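Local coordinates for protein yeast glycogen phosphorylase (Saccharomyces cerevisiae, PDB 1YGP) that belongs to the carbohydrate phosphorylase family of the GT-B clan, carries pyridoxal-5'-phosphate and assembles as a pair of identical chains, at residues 222-227 with 258-263; 279-284 with 310-315; 228-233 with 332-337. All coordinates share one frame; numbering follows the deposited sequence.

Contact 1 of 3, residues 222-227 with 258-263; sequences ERNEVQ and LAVAYD
Glu222 lies alongside Tyr262, the two side chains pointing the same way, as a non-hydrogen-bonded antiparallel pair. Its CG is anti to the backbone N (chi1 173°) and the chain then runs extended, which carries CG to 3.6 Å from CE2 of Tyr262 and leaves the carboxylate plane only 29° from the ring plane. Glu222 CA makes an off-centre CH-pi contact with the same ring. The carboxylate and the Tyr262 hydroxyl converge on Arg283 of strand 274-284: Glu222 OE2 forms a salt bridge with it, and Tyr262 OH a hydrogen bond. On the other face, bends at chi2 and chi3 of Arg223 bring its NH1 to 2.9 Å from Asp263 OD2; the salt bridge uses the anti lone pair but is bent, 132° at the hydrogen, with the planes nearly perpendicular. Asp263 OD1 pairs with Arg278. Arg223 N donates to Ala261 O at 2.9 Å. A type I turn from Arg223 to Val226 then interrupts the strand. Gln227 NE2 ties this turn down by a bond to Asn224 O (2.9 Å). Pairing resumes with a weak bond from Ala261 N to Val226 O (3.3 Å), while Val226 CG1 packs on Ala261 CB and Gln227 CG runs beside Val260 CG2 at 3.6 Å. The arrangement is an antiparallel pair whose interrupted member is the outermost strand of the mixed sheet within this chain, beside the second subunit.

Contact 2 of 3, residues 279-284 with 310-315; sequences LWQARP and SITAVL
Thr312 meets two successive flat peptide groups, Trp280-Gln281 through its carbonyl and Gln281-Ala282 through its N-H, and no flat side chain faces another across the contact. The threonine methyl, CG2, comes to 3.4 Å from Trp280 O, whereas the indole of Trp280 turns from the helix 303-313 side to helix 322-350, where NE1 is hydrogen-bonded to Ser339 OG. The guanidinium of Arg283 likewise works elsewhere, bonded to Glu222, Asn224 and Tyr262. At the next peptide, the amide of Ala282 gives a practically straight hydrogen bond to Thr312 OG1, with N to OG1 at 3.1 Å and 177° at the hydrogen. With chi1 at 47°, OG1 lies between the backbone N and the carbonyl carbon, where it faces the Ala282 N-H, and CG2 is put against the strand, 3.9 Å from Gln281 CA. One residue earlier on the helix, Ile311 completes the contact with apolar packing: its CB lies 3.9 Å from Ala282 CB, and CD1 also approaches that methyl. Gln281 CA and Thr312 CA are 5.9 Å apart. Phe334 of helix 322-350 touches both Ala282 and Ile311, so the pair is roofed by an aromatic ring. This is a small, mostly apolar junction with one directional bond. A threonine hydroxyl from the weakly bonded last turn of helix 303-313 satisfies a buried strand amide, much as a carbonyl on a neighbouring strand would.

Contact 3 of 3, residues 228-233 with 332-337; sequences IPVTFY and QYFWCA
Val230 packs with both methyls on the helix: CG1 lies 3.9 Å from Phe334 CA, and CG2 meets Phe334 CD1 and, at 4.1 Å, Ala337 CB. The valine stands roughly perpendicular to the Phe334 side chain. Phe232 and Tyr333 overlap while running opposite ways, Phe232 CE1 coming to 3.4 Å from Tyr333 CD2. Their planes stand 80° apart with centroids separated by 5.8 Å, an oblique aromatic pair. Farther along the Phe232 ring, CZ meets Phe334 CB, which lies at the ring's edge, 4.1 Å away. The Tyr333 ring also receives the carbonyl of Thr231 in its plane, with O 3.3 Å from CE2, and carries the methyl of Ala337, one helical turn on, over one face, displaced toward the rim. With CG anti to the backbone N (chi1 -176°), Tyr333 reaches toward the strand from the helix. In the next shell, its OH is hydrogen-bonded to Glu376, which holds the hydroxyl end, and its ring also meets that of His427. No hydrogen bond joins the two segments, and the interface is apolar and buried. The strand itself is held by backbone hydrogen bonds between Val230 and Val257 and between Phe232 and Glu255. Segments 228-232 and 332-337 have axes 8.7 Å apart at their closest, their N-to-C directions 143° apart, nearer antiparallel than perpendicular. Phe334 touches Ala259 of strand 255-267 and Ile311 and Thr312 of helix 303-313.

Overall arrangement
Strand 221-232 opens two contacts in succession: 222-227 begins contact 1 and 228-233 begins contact 3. The chain returns on strand 255-267, where 258-263 closes contact 1 while contact 3 is still open, so these two cross. Contact 2 then opens on strand 274-284 and closes at the end of helix 303-313, wholly inside the loop of contact 3, which helix 322-350 finally closes. Three successive antiparallel strands at one border of the mixed sheet are thus joined to one another and to two consecutive helices. Phe334 links contact 3 to both others, whereas Arg283, on segment 279-284, ties the strand of contact 2 to contact 1.

Contact 1 of 3, residues 222-227 with 258-263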
loop_
_atom_site.group_PDB
_atom_site.type_symbol
_atom_site.label_atom_id
_atom_site.label_comp_id
_atom_site.label_asym_id
_atom_site.label_seq_id
_atom_site.Cartn_x
_atom_site.Cartn_y
_atom_site.Cartn_z
ATOM N N GLU A 222 -0.275 8.240 -8.219
ATOM C CA GLU A 222 -1.324 7.234 -8.328
ATOM C C GLU A 222 -2.504 7.935 -8.993
ATOM O O GLU A 222 -3.042 8.861 -8.365
ATOM C CB GLU A 222 -1.723 6.755 -6.952
ATOM C CG GLU A 222 -2.935 5.821 -6.991
ATOM C CD GLU A 222 -3.483 5.324 -5.654
ATOM O OE1 GLU A 222 -3.423 6.037 -4.652
ATOM O OE2 GLU A 222 -4.004 4.213 -5.618
ATOM N N ARG A 223 -2.954 7.592 -10.216
ATOM C CA ARG A 223 -4.070 8.324 -10.819
ATOM C C ARG A 223 -5.334 7.517 -10.583
ATOM O O ARG A 223 -5.889 6.871 -11.470
ATOM C CB ARG A 223 -3.939 8.536 -12.346
ATOM C CG ARG A 223 -2.574 8.809 -12.941
ATOM C CD ARG A 223 -1.759 9.871 -12.241
ATOM N NE ARG A 223 -2.435 11.154 -12.193
ATOM C CZ ARG A 223 -1.908 12.253 -12.739
ATOM N NH1 ARG A 223 -0.734 12.246 -13.377
ATOM N NH2 ARG A 223 -2.544 13.410 -12.583
ATOM N N ASN A 224 -5.875 7.581 -9.380
ATOM C CA ASN A 224 -7.107 6.875 -9.042
ATOM C C ASN A 224 -8.307 7.184 -9.941
ATOM O O ASN A 224 -9.319 6.490 -9.934
ATOM C CB ASN A 224 -7.453 7.203 -7.610
ATOM C CG ASN A 224 -7.627 5.944 -6.787
ATOM O OD1 ASN A 224 -6.815 5.016 -6.829
ATOM N ND2 ASN A 224 -8.694 5.884 -6.004
ATOM N N GLU A 225 -8.182 8.290 -10.685
ATOM C CA GLU A 225 -9.115 8.801 -11.668
ATOM C C GLU A 225 -9.137 7.942 -12.934
ATOM O O GLU A 225 -10.184 7.688 -13.516
ATOM C CB GLU A 225 -8.718 10.206 -12.062
ATOM C CG GLU A 225 -8.679 11.265 -10.973
ATOM C CD GLU A 225 -7.375 11.337 -10.203
ATOM O OE1 GLU A 225 -7.225 10.652 -9.194
ATOM O OE2 GLU A 225 -6.496 12.088 -10.603
ATOM N N VAL A 226 -8.005 7.441 -13.406
ATOM C CA VAL A 226 -7.933 6.666 -14.629
ATOM C C VAL A 226 -8.152 5.220 -14.255
ATOM O O VAL A 226 -7.224 4.588 -13.754
ATOM C CB VAL A 226 -6.534 6.899 -15.268
ATOM C CG1 VAL A 226 -6.327 6.063 -16.508
ATOM C CG2 VAL A 226 -6.437 8.347 -15.726
ATOM N N GLN A 227 -9.363 4.696 -14.430
ATOM C CA GLN A 227 -9.680 3.277 -14.221
ATOM C C GLN A 227 -10.251 2.618 -15.475
ATOM O O GLN A 227 -11.424 2.828 -15.776
ATOM C CB GLN A 227 -10.689 3.123 -13.123
ATOM C CG GLN A 227 -10.089 3.491 -11.793
ATOM C CD GLN A 227 -11.080 3.362 -10.653
ATOM O OE1 GLN A 227 -12.035 2.584 -10.676
ATOM N NE2 GLN A 227 -10.905 4.143 -9.605
ATOM N N LEU A 258 -10.113 -4.146 -13.260
ATOM C CA LEU A 258 -9.927 -2.735 -13.503
ATOM C C LEU A 258 -8.469 -2.427 -13.585
ATOM O O LEU A 258 -7.705 -3.007 -12.815
ATOM C CB LEU A 258 -10.487 -1.880 -12.409
ATOM C CG LEU A 258 -11.979 -1.769 -12.300
ATOM C CD1 LEU A 258 -12.278 -0.700 -11.277
ATOM C CD2 LEU A 258 -12.610 -1.351 -13.613
ATOM N N ALA A 259 -8.078 -1.522 -14.477
ATOM C CA ALA A 259 -6.692 -1.142 -14.624
ATOM C C ALA A 259 -6.632 0.276 -14.081
ATOM O O ALA A 259 -7.357 1.159 -14.543
ATOM C CB ALA A 259 -6.312 -1.156 -16.078
ATOM N N VAL A 260 -5.847 0.528 -13.049
ATOM C CA VAL A 260 -5.724 1.853 -12.486
ATOM C C VAL A 260 -4.302 2.247 -12.843
ATOM O O VAL A 260 -3.379 1.433 -12.659
ATOM C CB VAL A 260 -5.958 1.744 -10.966
ATOM C CG1 VAL A 260 -5.653 3.037 -10.232
ATOM C CG2 VAL A 260 -7.417 1.373 -10.767
ATOM N N ALA A 261 -4.124 3.450 -13.387
ATOM C CA ALA A 261 -2.822 3.960 -13.779
ATOM C C ALA A 261 -2.034 4.580 -12.644
ATOM O O ALA A 261 -2.607 5.117 -11.678
ATOM C CB ALA A 261 -2.964 5.029 -14.829
ATOM N N TYR A 262 -0.705 4.472 -12.762
ATOM C CA TYR A 262 0.266 5.093 -11.877
ATOM C C TYR A 262 1.282 5.747 -12.807
ATOM O O TYR A 262 1.821 5.121 -13.733
ATOM C CB TYR A 262 0.975 4.063 -11.019
ATOM C CG TYR A 262 0.148 3.542 -9.858
ATOM C CD1 TYR A 262 -0.935 2.692 -10.108
ATOM C CD2 TYR A 262 0.461 3.902 -8.543
ATOM C CE1 TYR A 262 -1.706 2.201 -9.060
ATOM C CE2 TYR A 262 -0.314 3.408 -7.480
ATOM C CZ TYR A 262 -1.394 2.561 -7.754
ATOM O OH TYR A 262 -2.176 2.050 -6.740
ATOM N N ASP A 263 1.482 7.045 -12.648
ATOM C CA ASP A 263 2.405 7.810 -13.440
ATOM C C ASP A 263 3.768 8.049 -12.814
ATOM O O ASP A 263 3.935 8.521 -11.680
ATOM C CB ASP A 263 1.736 9.119 -13.755
ATOM C CG ASP A 263 0.705 9.025 -14.869
ATOM O OD1 ASP A 263 0.766 8.111 -15.677
ATOM O OD2 ASP A 263 -0.162 9.887 -14.958
#

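Contact 2 of 3, residues 279-284 with 310-315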
loop_
_atom_site.group_PDB
_atom_site.type_symbol
_atom_site.label_atom_id
_atom_site.label_comp_id
_atom_site.label_asym_id
_atom_site.label_seq_id
_atom_site.Cartn_x
_atom_site.Cartn_y
_atom_site.Cartn_z
ATOM N N LEU A 279 2.085 2.973 -15.690
ATOM C CA LEU A 279 2.096 1.570 -15.334
ATOM C C LEU A 279 0.688 1.250 -14.837
ATOM O O LEU A 279 0.012 2.146 -14.325
ATOM C CB LEU A 279 3.156 1.371 -14.257
ATOM C CG LEU A 279 4.518 2.008 -14.502
ATOM C CD1 LEU A 279 5.067 2.463 -13.177
ATOM C CD2 LEU A 279 5.446 1.049 -15.206
ATOM N N TRP A 280 0.207 0.024 -14.998
ATOM C CA TRP A 280 -1.122 -0.343 -14.589
ATOM C C TRP A 280 -1.051 -1.302 -13.425
ATOM O O TRP A 280 -0.184 -2.176 -13.391
ATOM C CB TRP A 280 -1.873 -1.044 -15.725
ATOM C CG TRP A 280 -2.006 -0.209 -16.990
ATOM C CD1 TRP A 280 -1.213 -0.407 -18.102
ATOM C CD2 TRP A 280 -2.852 0.855 -17.118
ATOM N NE1 TRP A 280 -1.552 0.549 -18.931
ATOM C CE2 TRP A 280 -2.516 1.326 -18.396
ATOM C CE3 TRP A 280 -3.828 1.487 -16.345
ATOM C CZ2 TRP A 280 -3.166 2.459 -18.895
ATOM C CZ3 TRP A 280 -4.471 2.616 -16.858
ATOM C CH2 TRP A 280 -4.140 3.102 -18.122
ATOM N N GLN A 281 -1.979 -1.180 -12.481
ATOM C CA GLN A 281 -2.161 -2.099 -11.358
ATOM C C GLN A 281 -3.519 -2.737 -11.577
ATOM O O GLN A 281 -4.432 -1.984 -11.950
ATOM C CB GLN A 281 -2.185 -1.332 -10.075
ATOM C CG GLN A 281 -2.699 -2.095 -8.868
ATOM C CD GLN A 281 -2.543 -1.240 -7.642
ATOM O OE1 GLN A 281 -1.564 -1.411 -6.932
ATOM N NE2 GLN A 281 -3.408 -0.280 -7.339
ATOM N N ALA A 282 -3.710 -4.041 -11.371
ATOM C CA ALA A 282 -5.024 -4.628 -11.587
ATOM C C ALA A 282 -5.843 -4.564 -10.327
ATOM O O ALA A 282 -5.292 -4.849 -9.262
ATOM C CB ALA A 282 -4.965 -6.082 -11.943
ATOM N N ARG A 283 -7.116 -4.185 -10.371
ATOM C CA ARG A 283 -7.966 -4.115 -9.190
ATOM C C ARG A 283 -9.260 -4.864 -9.490
ATOM O O ARG A 283 -9.581 -5.027 -10.670
ATOM C CB ARG A 283 -8.259 -2.676 -8.841
ATOM C CG ARG A 283 -7.022 -2.017 -8.217
ATOM C CD ARG A 283 -7.416 -0.651 -7.674
ATOM N NE ARG A 283 -6.285 0.205 -7.348
ATOM C CZ ARG A 283 -6.413 1.538 -7.203
ATOM N NH1 ARG A 283 -7.595 2.152 -7.341
ATOM N NH2 ARG A 283 -5.337 2.292 -6.978
ATOM N N PRO A 284 -9.962 -5.468 -8.518
ATOM C CA PRO A 284 -11.245 -6.137 -8.683
ATOM C C PRO A 284 -12.375 -5.161 -8.952
ATOM O O PRO A 284 -12.281 -3.986 -8.576
ATOM C CB PRO A 284 -11.438 -6.872 -7.408
ATOM C CG PRO A 284 -10.805 -5.915 -6.422
ATOM C CD PRO A 284 -9.524 -5.584 -7.132
ATOM N N SER A 310 -3.653 -11.096 -8.949
ATOM C CA SER A 310 -2.694 -12.022 -9.529
ATOM C C SER A 310 -2.041 -11.389 -10.745
ATOM O O SER A 310 -0.822 -11.452 -10.921
ATOM C CB SER A 310 -3.339 -13.277 -10.023
ATOM O OG SER A 310 -4.285 -13.764 -9.097
ATOM N N ILE A 311 -2.827 -10.689 -11.556
ATOM C CA ILE A 311 -2.353 -10.102 -12.799
ATOM C C ILE A 311 -1.207 -9.121 -12.600
ATOM O O ILE A 311 -0.360 -9.045 -13.489
ATOM C CB ILE A 311 -3.520 -9.397 -13.499
ATOM C CG1 ILE A 311 -4.712 -10.315 -13.641
ATOM C CG2 ILE A 311 -3.076 -8.988 -14.888
ATOM C CD1 ILE A 311 -5.957 -9.478 -13.972
ATOM N N THR A 312 -1.092 -8.317 -11.544
ATOM C CA THR A 312 0.103 -7.503 -11.416
ATOM C C THR A 312 0.929 -7.887 -10.199
ATOM O O THR A 312 1.813 -7.137 -9.770
ATOM C CB THR A 312 -0.306 -6.031 -11.381
ATOM O OG1 THR A 312 -1.380 -5.943 -10.472
ATOM C CG2 THR A 312 -0.741 -5.488 -12.723
ATOM N N ALA A 313 0.724 -9.068 -9.614
ATOM C CA ALA A 313 1.540 -9.463 -8.483
ATOM C C ALA A 313 3.003 -9.721 -8.790
ATOM O O ALA A 313 3.836 -9.164 -8.075
ATOM C CB ALA A 313 1.050 -10.725 -7.837
ATOM N N VAL A 314 3.359 -10.480 -9.839
ATOM C CA VAL A 314 4.731 -10.932 -10.092
ATOM C C VAL A 314 5.079 -10.912 -11.576
ATOM O O VAL A 314 4.252 -11.207 -12.439
ATOM C CB VAL A 314 4.817 -12.353 -9.430
ATOM C CG1 VAL A 314 5.511 -13.448 -10.212
ATOM C CG2 VAL A 314 5.641 -12.134 -8.195
ATOM N N LEU A 315 6.303 -10.531 -11.893
ATOM C CA LEU A 315 6.791 -10.477 -13.263
ATOM C C LEU A 315 7.175 -11.864 -13.777
ATOM O O LEU A 315 7.712 -12.672 -13.024
ATOM C CB LEU A 315 7.964 -9.518 -13.251
ATOM C CG LEU A 315 9.002 -9.425 -14.337
ATOM C CD1 LEU A 315 8.423 -9.130 -15.692
ATOM C CD2 LEU A 315 9.909 -8.300 -13.927
#

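Contact 3 of 3, residues 228-233 with 332-337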
loop_
_atom_site.group_PDB
_atom_site.type_symbol
_atom_site.label_atom_id
_atom_site.label_comp_id
_atom_site.label_asym_id
_atom_site.label_seq_id
_atom_site.Cartn_x
_atom_site.Cartn_y
_atom_site.Cartn_z
ATOM N N ILE A 228 -9.508 1.849 -16.268
ATOM C CA ILE A 228 -9.997 1.200 -17.495
ATOM C C ILE A 228 -10.603 -0.159 -17.131
ATOM O O ILE A 228 -9.909 -0.876 -16.415
ATOM C CB ILE A 228 -8.842 0.928 -18.517
ATOM C CG1 ILE A 228 -7.854 2.082 -18.731
ATOM C CG2 ILE A 228 -9.526 0.638 -19.824
ATOM C CD1 ILE A 228 -8.417 3.354 -19.385
ATOM N N PRO A 229 -11.818 -0.609 -17.487
ATOM C CA PRO A 229 -12.261 -2.023 -17.420
ATOM C C PRO A 229 -11.636 -2.920 -18.492
ATOM O O PRO A 229 -11.443 -2.489 -19.639
ATOM C CB PRO A 229 -13.759 -1.971 -17.556
ATOM C CG PRO A 229 -14.086 -0.572 -17.077
ATOM C CD PRO A 229 -12.969 0.255 -17.706
ATOM N N VAL A 230 -11.317 -4.172 -18.169
ATOM C CA VAL A 230 -10.639 -5.098 -19.065
ATOM C C VAL A 230 -11.420 -6.388 -18.894
ATOM O O VAL A 230 -11.778 -6.738 -17.767
ATOM C CB VAL A 230 -9.158 -5.251 -18.624
ATOM C CG1 VAL A 230 -8.504 -6.413 -19.339
ATOM C CG2 VAL A 230 -8.366 -4.015 -19.010
ATOM N N THR A 231 -11.639 -7.160 -19.946
ATOM C CA THR A 231 -12.562 -8.289 -19.913
ATOM C C THR A 231 -11.916 -9.596 -20.310
ATOM O O THR A 231 -11.056 -9.624 -21.200
ATOM C CB THR A 231 -13.732 -7.895 -20.853
ATOM O OG1 THR A 231 -14.494 -7.039 -20.027
ATOM C CG2 THR A 231 -14.587 -8.999 -21.422
ATOM N N PHE A 232 -12.318 -10.678 -19.673
ATOM C CA PHE A 232 -11.763 -11.959 -20.047
ATOM C C PHE A 232 -12.909 -12.931 -20.200
ATOM O O PHE A 232 -13.992 -12.740 -19.624
ATOM C CB PHE A 232 -10.817 -12.467 -18.985
ATOM C CG PHE A 232 -9.629 -11.546 -18.779
ATOM C CD1 PHE A 232 -8.620 -11.489 -19.740
ATOM C CD2 PHE A 232 -9.559 -10.758 -17.624
ATOM C CE1 PHE A 232 -7.542 -10.635 -19.529
ATOM C CE2 PHE A 232 -8.473 -9.908 -17.432
ATOM C CZ PHE A 232 -7.461 -9.844 -18.382
ATOM N N TYR A 233 -12.647 -13.964 -21.006
ATOM C CA TYR A 233 -13.551 -15.068 -21.289
ATOM C C TYR A 233 -14.745 -14.518 -22.035
ATOM O O TYR A 233 -14.654 -13.486 -22.709
ATOM C CB TYR A 233 -13.984 -15.748 -19.970
ATOM C CG TYR A 233 -12.776 -16.231 -19.186
ATOM C CD1 TYR A 233 -12.059 -17.337 -19.629
ATOM C CD2 TYR A 233 -12.366 -15.544 -18.041
ATOM C CE1 TYR A 233 -10.932 -17.761 -18.936
ATOM C CE2 TYR A 233 -11.237 -15.961 -17.343
ATOM C CZ TYR A 233 -10.536 -17.072 -17.803
ATOM O OH TYR A 233 -9.450 -17.536 -17.109
ATOM N N GLN A 332 -0.648 -10.189 -20.316
ATOM C CA GLN A 332 -0.287 -9.531 -21.573
ATOM C C GLN A 332 -1.515 -8.912 -22.235
ATOM O O GLN A 332 -1.427 -7.834 -22.847
ATOM C CB GLN A 332 0.346 -10.523 -22.545
ATOM C CG GLN A 332 1.655 -11.135 -22.088
ATOM C CD GLN A 332 2.368 -11.974 -23.133
ATOM O OE1 GLN A 332 3.602 -12.055 -23.168
ATOM N NE2 GLN A 332 1.677 -12.628 -24.051
ATOM N N TYR A 333 -2.693 -9.540 -22.101
ATOM C CA TYR A 333 -3.882 -8.899 -22.617
ATOM C C TYR A 333 -4.177 -7.666 -21.767
ATOM O O TYR A 333 -4.196 -6.588 -22.362
ATOM C CB TYR A 333 -5.110 -9.818 -22.593
ATOM C CG TYR A 333 -6.302 -9.117 -23.232
ATOM C CD1 TYR A 333 -6.124 -8.305 -24.356
ATOM C CD2 TYR A 333 -7.558 -9.206 -22.645
ATOM C CE1 TYR A 333 -7.187 -7.575 -24.873
ATOM C CE2 TYR A 333 -8.633 -8.481 -23.160
ATOM C CZ TYR A 333 -8.434 -7.664 -24.266
ATOM O OH TYR A 333 -9.458 -6.888 -24.760
ATOM N N PHE A 334 -4.350 -7.741 -20.433
ATOM C CA PHE A 334 -4.619 -6.612 -19.529
ATOM C C PHE A 334 -3.793 -5.344 -19.828
ATOM O O PHE A 334 -4.309 -4.240 -20.018
ATOM C CB PHE A 334 -4.370 -7.143 -18.116
ATOM C CG PHE A 334 -4.428 -6.121 -16.994
ATOM C CD1 PHE A 334 -5.656 -5.661 -16.527
ATOM C CD2 PHE A 334 -3.243 -5.602 -16.469
ATOM C CE1 PHE A 334 -5.702 -4.676 -15.549
ATOM C CE2 PHE A 334 -3.299 -4.613 -15.486
ATOM C CZ PHE A 334 -4.530 -4.146 -15.027
ATOM N N TRP A 335 -2.490 -5.468 -19.965
ATOM C CA TRP A 335 -1.641 -4.342 -20.260
ATOM C C TRP A 335 -1.865 -3.866 -21.674
ATOM O O TRP A 335 -1.942 -2.642 -21.833
ATOM C CB TRP A 335 -0.217 -4.790 -20.013
ATOM C CG TRP A 335 0.939 -4.102 -20.719
ATOM C CD1 TRP A 335 1.324 -2.794 -20.528
ATOM C CD2 TRP A 335 1.760 -4.792 -21.563
ATOM N NE1 TRP A 335 2.417 -2.668 -21.250
ATOM C CE2 TRP A 335 2.712 -3.830 -21.881
ATOM C CE3 TRP A 335 1.816 -6.084 -22.077
ATOM C CZ2 TRP A 335 3.749 -4.191 -22.736
ATOM C CZ3 TRP A 335 2.858 -6.416 -22.929
ATOM C CH2 TRP A 335 3.820 -5.479 -23.256
ATOM N N CYS A 336 -1.986 -4.730 -22.699
ATOM C CA CYS A 336 -2.254 -4.263 -24.066
ATOM C C CYS A 336 -3.586 -3.527 -24.236
ATOM O O CYS A 336 -3.686 -2.471 -24.860
ATOM C CB CYS A 336 -2.228 -5.439 -24.999
ATOM S SG CYS A 336 -0.511 -5.930 -25.234
ATOM N N ALA A 337 -4.597 -4.059 -23.573
ATOM C CA ALA A 337 -5.944 -3.552 -23.557
ATOM C C ALA A 337 -6.057 -2.146 -22.967
ATOM O O ALA A 337 -6.501 -1.205 -23.642
ATOM C CB ALA A 337 -6.793 -4.511 -22.742
#